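Local coordinates for protein adenine phosphoribosyltransferase (Leishmania donovani, PDB 1QB7) that probably catalyses the one-step salvage of adenine, joining it to 5-phospho-alpha-D-ribose 1-diphosphate to give AMP and diphosphate, and works as a homodimer, at residues P72-G77 with K137-V142; V141-D146 with S156-V161. All coordinates share one frame; numbering follows the deposited sequence. Where two conformers were deposited one is given.

How the contacts relate
Both contacts are built on strand 140-145 and both are largely buried, yet they differ in kind. Contact 1 joins that strand side by side with its parallel neighbour, strand 74-78, through backbone hydrogen bonds, with a polar cluster at the end where the strands begin. Contact 2 lies on one face of the same strand, where helix 152-163 packs through aliphatic groups and no hydrogen bond crosses. V141 and V142 belong to both. The centres are about 9 Å apart, and the contacts touch: I144 N probably donates a hydrogen bond to L76 O, and L76 CD2 packs against V161 CG2, so the helix meets both strands.

Contact 1 (P72-G77 with K137-V142); sequences PTHILG and KGSRVV
T73 lays its methyl CG2 over one face of the R140 guanidinium, offset toward the rim and 3.5 Å from NH2, the two side chains crossing at about a right angle. The arginine chain bends at chi3, and its NE is bonded to the carbonyl of A71, which holds the flat group beside the threonine. The other branch of T73 does polar work. With chi1 at 62°, OG1 sits between the backbone N and the carbonyl carbon and accepts the R140 backbone N-H, N to OG1 2.8 Å. The same oxygen is 2.7 Å from H74 ND1, in a hydrogen bond whose donor could be either atom. T73 thus stands in for a backbone partner where the strands are only starting. R140 O takes T73 N at 2.8 Å, in the carbonyl plane, and more weakly H74 N.

The H74 imidazole lies beside S139: CE1 is 3.1 Å from OG, which comes at the ring obliquely and is hydrogen-bonded to the carbonyl of G136.

Further along, parallel strand pairing takes over, with the two short segments twisted by 40°. V142 N reaches H74 O at 2.9 Å, and V142 O receives L76 N at 2.7 Å, both nearly straight at hydrogen. On the face carrying I75 and V142, the isoleucine CD1 lies beside V142 CB, while V142 CG2 meets P72 CB at 3.6 Å; Y65 of helix 51-67 packs on that proline and valine. On the other face L76 CB rests on V141 CG1. This is the pairing of neighbouring parallel strands in the central sheet of the type I phosphoribosyltransferase fold, whose strand 140-145 carries the magnesium ligand D145.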
loop_
_atom_site.group_PDB
_atom_site.type_symbol
_atom_site.label_atom_id
_atom_site.label_comp_id
_atom_site.label_asym_id
_atom_site.label_seq_id
_atom_site.Cartn_x
_atom_site.Cartn_y
_atom_site.Cartn_z
ATOM N N PRO A 72 13.915 -8.454 14.033
ATOM C CA PRO A 72 12.451 -8.400 13.934
ATOM C C PRO A 72 11.941 -9.655 13.216
ATOM O O PRO A 72 12.638 -10.223 12.376
ATOM C CB PRO A 72 12.213 -7.153 13.080
ATOM C CG PRO A 72 13.420 -6.306 13.357
ATOM C CD PRO A 72 14.531 -7.312 13.338
ATOM N N THR A 73 10.737 -10.087 13.563
ATOM C CA THR A 73 10.142 -11.268 12.952
ATOM C C THR A 73 9.041 -10.887 11.972
ATOM O O THR A 73 8.697 -11.666 11.085
ATOM C CB THR A 73 9.538 -12.214 14.022
ATOM O OG1 THR A 73 8.484 -11.547 14.724
ATOM C CG2 THR A 73 10.597 -12.641 15.024
ATOM N N HIS A 74 8.506 -9.675 12.127
ATOM C CA HIS A 74 7.411 -9.190 11.281
ATOM C C HIS A 74 7.454 -7.673 11.080
ATOM O O HIS A 74 7.948 -6.932 11.934
ATOM C CB HIS A 74 6.043 -9.470 11.946
ATOM C CG HIS A 74 5.731 -10.919 12.180
ATOM N ND1 HIS A 74 6.239 -11.632 13.245
ATOM C CD2 HIS A 74 4.902 -11.767 11.524
ATOM C CE1 HIS A 74 5.738 -12.853 13.233
ATOM N NE2 HIS A 74 4.924 -12.961 12.199
ATOM N N ILE A 75 6.895 -7.225 9.959
ATOM C CA ILE A 75 6.760 -5.796 9.656
ATOM C C ILE A 75 5.233 -5.609 9.561
ATOM O O ILE A 75 4.556 -6.379 8.876
ATOM C CB ILE A 75 7.361 -5.394 8.283
ATOM C CG1 ILE A 75 8.859 -5.731 8.192
ATOM C CG2 ILE A 75 7.100 -3.914 8.024
ATOM C CD1 ILE A 75 9.762 -4.894 9.042
ATOM N N LEU A 76 4.688 -4.651 10.302
ATOM C CA LEU A 76 3.249 -4.386 10.274
ATOM C C LEU A 76 3.037 -2.973 9.740
ATOM O O LEU A 76 3.389 -1.994 10.399
ATOM C CB LEU A 76 2.636 -4.537 11.673
ATOM C CG LEU A 76 1.147 -4.189 11.871
ATOM C CD1 LEU A 76 0.246 -5.092 11.046
ATOM C CD2 LEU A 76 0.773 -4.304 13.333
ATOM N N GLY A 77 2.486 -2.877 8.535
ATOM C CA GLY A 77 2.262 -1.586 7.910
ATOM C C GLY A 77 0.822 -1.122 7.969
ATOM O O GLY A 77 -0.109 -1.933 7.873
ATOM N N LYS A 137 2.766 -15.392 19.538
ATOM C CA LYS A 137 3.507 -15.194 20.773
ATOM C C LYS A 137 4.992 -15.225 20.446
ATOM O O LYS A 137 5.445 -16.051 19.648
ATOM C CB LYS A 137 3.170 -16.317 21.756
ATOM C CG LYS A 137 3.937 -16.282 23.066
ATOM C CD LYS A 137 3.443 -17.393 23.977
ATOM C CE LYS A 137 4.162 -17.395 25.313
ATOM N NZ LYS A 137 3.715 -18.552 26.148
ATOM N N GLY A 138 5.735 -14.287 21.019
ATOM C CA GLY A 138 7.160 -14.237 20.768
ATOM C C GLY A 138 7.586 -13.393 19.580
ATOM O O GLY A 138 8.777 -13.122 19.427
ATOM N N SER A 139 6.635 -12.977 18.743
ATOM C CA SER A 139 6.949 -12.150 17.574
ATOM C C SER A 139 7.463 -10.777 17.986
ATOM O O SER A 139 7.044 -10.221 19.000
ATOM C CB SER A 139 5.718 -11.955 16.689
ATOM O OG SER A 139 5.196 -13.183 16.217
ATOM N N ARG A 140 8.403 -10.258 17.207
ATOM C CA ARG A 140 8.979 -8.941 17.443
ATOM C C ARG A 140 8.609 -8.161 16.188
ATOM O O ARG A 140 9.177 -8.361 15.114
ATOM C CB ARG A 140 10.487 -9.061 17.655
ATOM C CG ARG A 140 10.837 -9.844 18.924
ATOM C CD ARG A 140 12.339 -10.023 19.110
ATOM N NE ARG A 140 12.941 -10.819 18.038
ATOM C CZ ARG A 140 12.931 -12.151 17.979
ATOM N NH1 ARG A 140 12.349 -12.865 18.936
ATOM N NH2 ARG A 140 13.512 -12.773 16.959
ATOM N N VAL A 141 7.629 -7.280 16.352
ATOM C CA VAL A 141 7.055 -6.513 15.259
ATOM C C VAL A 141 7.489 -5.072 15.078
ATOM O O VAL A 141 7.474 -4.280 16.019
ATOM C CB VAL A 141 5.508 -6.506 15.397
ATOM C CG1 VAL A 141 4.850 -5.959 14.139
ATOM C CG2 VAL A 141 4.999 -7.903 15.733
ATOM N N VAL A 142 7.837 -4.736 13.842
ATOM C CA VAL A 142 8.205 -3.376 13.485
ATOM C C VAL A 142 6.958 -2.756 12.852
ATOM O O VAL A 142 6.392 -3.307 11.898
ATOM C CB VAL A 142 9.359 -3.337 12.465
ATOM C CG1 VAL A 142 9.586 -1.909 11.967
ATOM C CG2 VAL A 142 10.629 -3.880 13.102
#

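Contact 2 (V141-D146 with S156-V161); sequences VVLIDD and SGLQLV
Strand 141-145 and helix 156-161 run nearly antiparallel, at 157° between their directions, with axes 9.8 Å apart at closest approach. The chain leaves the strand, turns, and comes back as a helix packed on one face of the sheet, and the closest backbone pairing is L143 with G157, CA to CA 7.0 Å. With the parallel neighbouring strand 167-173 that follows, this is the strand-helix half of a beta-alpha-beta crossover in the phosphoribosyltransferase domain. V141 and L143, two residues apart on the strand, both point at the helix, whereas V142 points away.

L143 touches three helix residues. In the conformer given, one of two modelled, CD2 lies on the backbone of G157, 3.8 Å from its C, and also meets L158 CD2 at 3.9 Å, while CD1 faces V161 CG2. One turn beyond G157, V161 reaches V141 tip to tip, V161 CG1 to V141 CG2 4.0 Å, and its other methyl approaches V141 CB. V168, on strand 167-173, packs against both L158 and V161.

D145, farther along the strand, and T153, earlier in the same helix, bind magnesium, apart from this apolar patch. All five touching residues are buried, and the side chains that meet are aliphatic; with no hydrogen bond crossing, cohesion here is consistent with dispersion and the hydrophobic effect.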
loop_
_atom_site.group_PDB
_atom_site.type_symbol
_atom_site.label_atom_id
_atom_site.label_comp_id
_atom_site.label_asym_id
_atom_site.label_seq_id
_atom_site.Cartn_x
_atom_site.Cartn_y
_atom_site.Cartn_z
ATOM N N VAL A 141 7.629 -7.280 16.352
ATOM C CA VAL A 141 7.055 -6.513 15.259
ATOM C C VAL A 141 7.489 -5.072 15.078
ATOM O O VAL A 141 7.474 -4.280 16.019
ATOM C CB VAL A 141 5.508 -6.506 15.397
ATOM C CG1 VAL A 141 4.850 -5.959 14.139
ATOM C CG2 VAL A 141 4.999 -7.903 15.733
ATOM N N VAL A 142 7.837 -4.736 13.842
ATOM C CA VAL A 142 8.205 -3.376 13.485
ATOM C C VAL A 142 6.958 -2.756 12.852
ATOM O O VAL A 142 6.392 -3.307 11.898
ATOM C CB VAL A 142 9.359 -3.337 12.465
ATOM C CG1 VAL A 142 9.586 -1.909 11.967
ATOM C CG2 VAL A 142 10.629 -3.880 13.102
ATOM N N LEU A 143 6.484 -1.666 13.450
ATOM C CA LEU A 143 5.313 -0.932 12.962
ATOM C C LEU A 143 5.762 0.168 11.998
ATOM O O LEU A 143 6.711 0.890 12.286
ATOM C CB LEU A 143 4.540 -0.333 14.139
ATOM C CG LEU A 143 3.671 -1.254 14.991
ATOM C CD1 LEU A 143 4.481 -2.370 15.615
ATOM C CD2 LEU A 143 2.993 -0.416 16.055
ATOM N N ILE A 144 5.099 0.287 10.850
ATOM C CA ILE A 144 5.488 1.301 9.872
ATOM C C ILE A 144 4.326 2.042 9.186
ATOM O O ILE A 144 3.276 1.469 8.908
ATOM C CB ILE A 144 6.465 0.693 8.800
ATOM C CG1 ILE A 144 7.081 1.790 7.924
ATOM C CG2 ILE A 144 5.743 -0.335 7.937
ATOM C CD1 ILE A 144 8.276 1.323 7.097
ATOM N N ASP A 145 4.544 3.332 8.935
ATOM C CA ASP A 145 3.584 4.214 8.274
ATOM C C ASP A 145 4.442 5.377 7.766
ATOM O O ASP A 145 5.601 5.512 8.165
ATOM C CB ASP A 145 2.537 4.710 9.284
ATOM C CG ASP A 145 1.293 5.304 8.622
ATOM O OD1 ASP A 145 1.141 5.223 7.382
ATOM O OD2 ASP A 145 0.449 5.842 9.363
ATOM N N ASP A 146 3.897 6.227 6.905
ATOM C CA ASP A 146 4.699 7.325 6.376
ATOM C C ASP A 146 4.868 8.518 7.309
ATOM O O ASP A 146 5.981 9.006 7.499
ATOM C CB ASP A 146 4.177 7.780 5.009
ATOM C CG ASP A 146 2.837 8.491 5.090
ATOM O OD1 ASP A 146 1.984 8.117 5.921
ATOM O OD2 ASP A 146 2.634 9.428 4.297
ATOM N N SER A 156 -3.251 1.961 17.829
ATOM C CA SER A 156 -3.989 0.759 17.428
ATOM C C SER A 156 -3.001 -0.375 17.160
ATOM O O SER A 156 -3.245 -1.533 17.517
ATOM C CB SER A 156 -4.826 1.019 16.179
ATOM O OG SER A 156 -6.058 1.618 16.533
ATOM N N GLY A 157 -1.870 -0.014 16.557
ATOM C CA GLY A 157 -0.831 -0.981 16.257
ATOM C C GLY A 157 -0.284 -1.604 17.523
ATOM O O GLY A 157 -0.136 -2.818 17.598
ATOM N N LEU A 158 -0.007 -0.774 18.526
ATOM C CA LEU A 158 0.518 -1.246 19.806
ATOM C C LEU A 158 -0.469 -2.196 20.480
ATOM O O LEU A 158 -0.088 -3.253 20.966
ATOM C CB LEU A 158 0.817 -0.059 20.732
ATOM C CG LEU A 158 1.745 1.026 20.170
ATOM C CD1 LEU A 158 1.875 2.180 21.155
ATOM C CD2 LEU A 158 3.101 0.439 19.848
ATOM N N GLN A 159 -1.746 -1.830 20.481
ATOM C CA GLN A 159 -2.776 -2.661 21.095
ATOM C C GLN A 159 -2.874 -4.026 20.424
ATOM O O GLN A 159 -2.945 -5.051 21.096
ATOM C CB GLN A 159 -4.135 -1.960 21.027
ATOM C CG GLN A 159 -4.222 -0.689 21.858
ATOM C CD GLN A 159 -5.536 0.046 21.672
ATOM O OE1 GLN A 159 -6.201 -0.085 20.641
ATOM N NE2 GLN A 159 -5.907 0.848 22.665
ATOM N N LEU A 160 -2.877 -4.025 19.093
ATOM C CA LEU A 160 -2.985 -5.255 18.320
ATOM C C LEU A 160 -1.799 -6.190 18.541
ATOM O O LEU A 160 -1.977 -7.401 18.663
ATOM C CB LEU A 160 -3.178 -4.932 16.834
ATOM C CG LEU A 160 -4.514 -4.262 16.483
ATOM C CD1 LEU A 160 -4.477 -3.711 15.069
ATOM C CD2 LEU A 160 -5.674 -5.243 16.669
ATOM N N VAL A 161 -0.596 -5.627 18.618
ATOM C CA VAL A 161 0.607 -6.425 18.851
ATOM C C VAL A 161 0.596 -6.998 20.278
ATOM O O VAL A 161 0.883 -8.175 20.476
ATOM C CB VAL A 161 1.900 -5.604 18.594
ATOM C CG1 VAL A 161 3.128 -6.424 18.961
ATOM C CG2 VAL A 161 1.980 -5.187 17.132
#